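Local coordinates for choline binding protein PCPA (Streptococcus pneumoniae, PDB 4CP6) that is a pneumococcal vaccine antigen that probably attaches to choline on the bacterial cell wall and presents a leucine-rich-repeat solenoid, at residues E129-E132 and D133-D137. Sequence-based numbering, arbitrary orientation.
Sequences EKIE and DRAFD
D133 OD1 is gripped twice: it accepts a hydrogen bond from the backbone N of T155 and another from a water, whose O lies 2.7 Å away. The same water donates to E132 OE1, also at 2.7 Å from its O, and so bridges two carboxylates whose nearest oxygens, E132 OE1 and D133 OD1, are 3.8 Å apart. Their planes are turned by 50°. A bend in the E132 side chain (chi2 -69°) folds its carboxylate back beside D133; the shared water probably eases the repulsion between the like charges.

Next to this acidic pair the chain reverses through a type II beta turn, E132 to A135, with R134 taking the positive phi of its third position. The turn is closed by A135 N donating to E132 O at 3.2 Å, a rather bent bond. A type I turn from R134 to D137 overlaps it, and across it R134 NH1 meets D137 OD2 at 2.9 Å in a salt bridge that uses the anti side of the carboxylate; D137 OD1 is taken by H113 ND1.

The reversal also brings apolar groups together. With chi1 at -67°, I131 turns its CG2 branch, not CG1, tightly onto A135 CB at 3.4 Å, and CG2 also reaches F136 CE2 at the ring edge, 4.2 Å away. The F136 ring stacks on F112 and lies almost parallel to F158. This is one leucine-rich-repeat coil turning its corner: strand 130-131, paired in parallel with strands 106-107 and 152-153, ends here and the chain enters the loop leading to strand 143-146.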
ATOM      1  N   GLU A 129      12.912  19.369   2.557  1.00 12.52           N
ATOM      2  CA  GLU A 129      12.569  18.748   3.837  1.00 12.63           C
ATOM      3  C   GLU A 129      11.307  17.887   3.741  1.00 13.88           C
ATOM      4  O   GLU A 129      11.218  16.875   4.468  1.00 12.38           O
ATOM      5  CB  GLU A 129      12.379  19.859   4.884  1.00 15.10           C
ATOM      6  CG  GLU A 129      12.024  19.391   6.287  1.00 22.85           C
ATOM      7  CD  GLU A 129      11.809  20.533   7.257  1.00 48.78           C
ATOM      8  OE1 GLU A 129      12.809  21.188   7.630  1.00 43.85           O
ATOM      9  OE2 GLU A 129      10.638  20.799   7.611  1.00 48.17           O
ATOM     10  N   LYS A 130      10.326  18.306   2.915  1.00 11.94           N
ATOM     11  CA  LYS A 130       9.046  17.598   2.861  1.00 11.31           C
ATOM     12  C   LYS A 130       8.582  17.429   1.420  1.00 12.86           C
ATOM     13  O   LYS A 130       8.619  18.394   0.653  1.00 12.33           O
ATOM     14  CB  LYS A 130       7.936  18.410   3.600  1.00 13.29           C
ATOM     15  CG  LYS A 130       8.140  18.634   5.104  1.00 18.54           C
ATOM     16  CD  LYS A 130       6.948  19.421   5.714  1.00 18.97           C
ATOM     17  CE  LYS A 130       7.116  19.628   7.209  1.00 24.20           C
ATOM     18  NZ  LYS A 130       5.942  20.367   7.788  1.00 26.42           N
ATOM     19  N   ILE A 131       8.135  16.220   1.075  1.00 10.59           N
ATOM     20  CA  ILE A 131       7.449  15.918  -0.167  1.00  9.99           C
ATOM     21  C   ILE A 131       6.030  15.607   0.322  1.00 10.97           C
ATOM     22  O   ILE A 131       5.823  14.599   1.016  1.00 11.47           O
ATOM     23  CB  ILE A 131       8.073  14.713  -0.919  1.00 11.29           C
ATOM     24  CG1 ILE A 131       9.478  15.046  -1.425  1.00 11.55           C
ATOM     25  CG2 ILE A 131       7.154  14.283  -2.091  1.00 12.34           C
ATOM     26  CD1 ILE A 131      10.222  13.805  -1.998  1.00 14.37           C
ATOM     27  N   GLU A 132       5.067  16.466  -0.025  1.00  9.89           N
ATOM     28  CA  GLU A 132       3.707  16.299   0.449  1.00  9.83           C
ATOM     29  C   GLU A 132       2.913  15.298  -0.378  1.00 11.24           C
ATOM     30  O   GLU A 132       3.427  14.705  -1.333  1.00 11.59           O
ATOM     31  CB  GLU A 132       3.014  17.662   0.585  1.00 11.23           C
ATOM     32  CG  GLU A 132       3.490  18.419   1.832  1.00 11.71           C
ATOM     33  CD  GLU A 132       3.054  17.800   3.154  1.00 13.28           C
ATOM     34  OE1 GLU A 132       2.102  16.986   3.145  1.00 16.07           O
ATOM     35  OE2 GLU A 132       3.627  18.187   4.202  1.00 16.18           O
ATOM     36  N   ASP A 133       1.662  15.060   0.040  1.00 10.35           N
ATOM     37  CA  ASP A 133       0.830  14.020  -0.507  1.00 10.11           C
ATOM     38  C   ASP A 133       0.761  13.998  -2.001  1.00 10.62           C
ATOM     39  O   ASP A 133       0.586  15.042  -2.628  1.00 10.52           O
ATOM     40  CB  ASP A 133      -0.591  14.102   0.055  1.00 10.96           C
ATOM     41  CG  ASP A 133      -0.685  14.052   1.569  1.00 13.74           C
ATOM     42  OD1 ASP A 133       0.354  13.782   2.234  1.00 16.51           O
ATOM     43  OD2 ASP A 133      -1.807  14.108   2.085  1.00 14.97           O
ATOM     44  N   ARG A 134       0.884  12.804  -2.578  1.00  9.74           N
ATOM     45  CA  ARG A 134       0.691  12.623  -4.025  1.00  9.54           C
ATOM     46  C   ARG A 134       1.575  13.519  -4.884  1.00 11.22           C
ATOM     47  O   ARG A 134       1.212  13.839  -6.033  1.00 11.73           O
ATOM     48  CB  ARG A 134      -0.813  12.764  -4.389  1.00 10.47           C
ATOM     49  CG  ARG A 134      -1.629  11.652  -3.757  1.00 11.47           C
ATOM     50  CD  ARG A 134      -3.100  11.680  -4.147  1.00 13.30           C
ATOM     51  NE  ARG A 134      -3.809  10.505  -3.614  1.00 18.31           N
ATOM     52  CZ  ARG A 134      -3.835   9.307  -4.216  1.00 28.56           C
ATOM     53  NH1 ARG A 134      -3.231   9.127  -5.395  1.00 22.08           N
ATOM     54  NH2 ARG A 134      -4.481   8.286  -3.652  1.00 29.53           N
ATOM     55  N   ALA A 135       2.742  13.920  -4.365  1.00  9.34           N
ATOM     56  CA  ALA A 135       3.588  14.810  -5.167  1.00 10.21           C
ATOM     57  C   ALA A 135       3.971  14.230  -6.518  1.00 11.70           C
ATOM     58  O   ALA A 135       4.079  14.995  -7.491  1.00 11.23           O
ATOM     59  CB  ALA A 135       4.829  15.182  -4.394  1.00 11.08           C
ATOM     60  N   PHE A 136       4.161  12.913  -6.605  1.00 10.58           N
ATOM     61  CA  PHE A 136       4.581  12.249  -7.832  1.00  9.87           C
ATOM     62  C   PHE A 136       3.634  11.111  -8.155  1.00 12.15           C
ATOM     63  O   PHE A 136       4.054  10.151  -8.813  1.00 13.01           O
ATOM     64  CB  PHE A 136       6.022  11.715  -7.683  1.00 10.32           C
ATOM     65  CG  PHE A 136       7.069  12.785  -7.496  1.00 10.74           C
ATOM     66  CD1 PHE A 136       7.660  13.393  -8.594  1.00 13.59           C
ATOM     67  CD2 PHE A 136       7.425  13.226  -6.221  1.00 13.02           C
ATOM     68  CE1 PHE A 136       8.639  14.375  -8.429  1.00 15.60           C
ATOM     69  CE2 PHE A 136       8.396  14.223  -6.057  1.00 17.04           C
ATOM     70  CZ  PHE A 136       8.972  14.802  -7.168  1.00 15.15           C
ATOM     71  N   ASP A 137       2.337  11.213  -7.775  1.00 10.41           N
ATOM     72  CA  ASP A 137       1.477  10.091  -8.104  1.00 10.99           C
ATOM     73  C   ASP A 137       1.242  10.006  -9.616  1.00 11.04           C
ATOM     74  O   ASP A 137       1.207  11.029 -10.311  1.00 11.47           O
ATOM     75  CB  ASP A 137       0.177  10.051  -7.291  1.00 12.36           C
ATOM     76  CG  ASP A 137      -0.831  11.133  -7.581  1.00 14.22           C
ATOM     77  OD1 ASP A 137      -0.435  12.195  -8.098  1.00 13.54           O
ATOM     78  OD2 ASP A 137      -2.030  10.911  -7.283  1.00 18.35           O
TER
HETATM   79  O   HOH W   1       0.787  15.141   4.525  1.00 21.23           O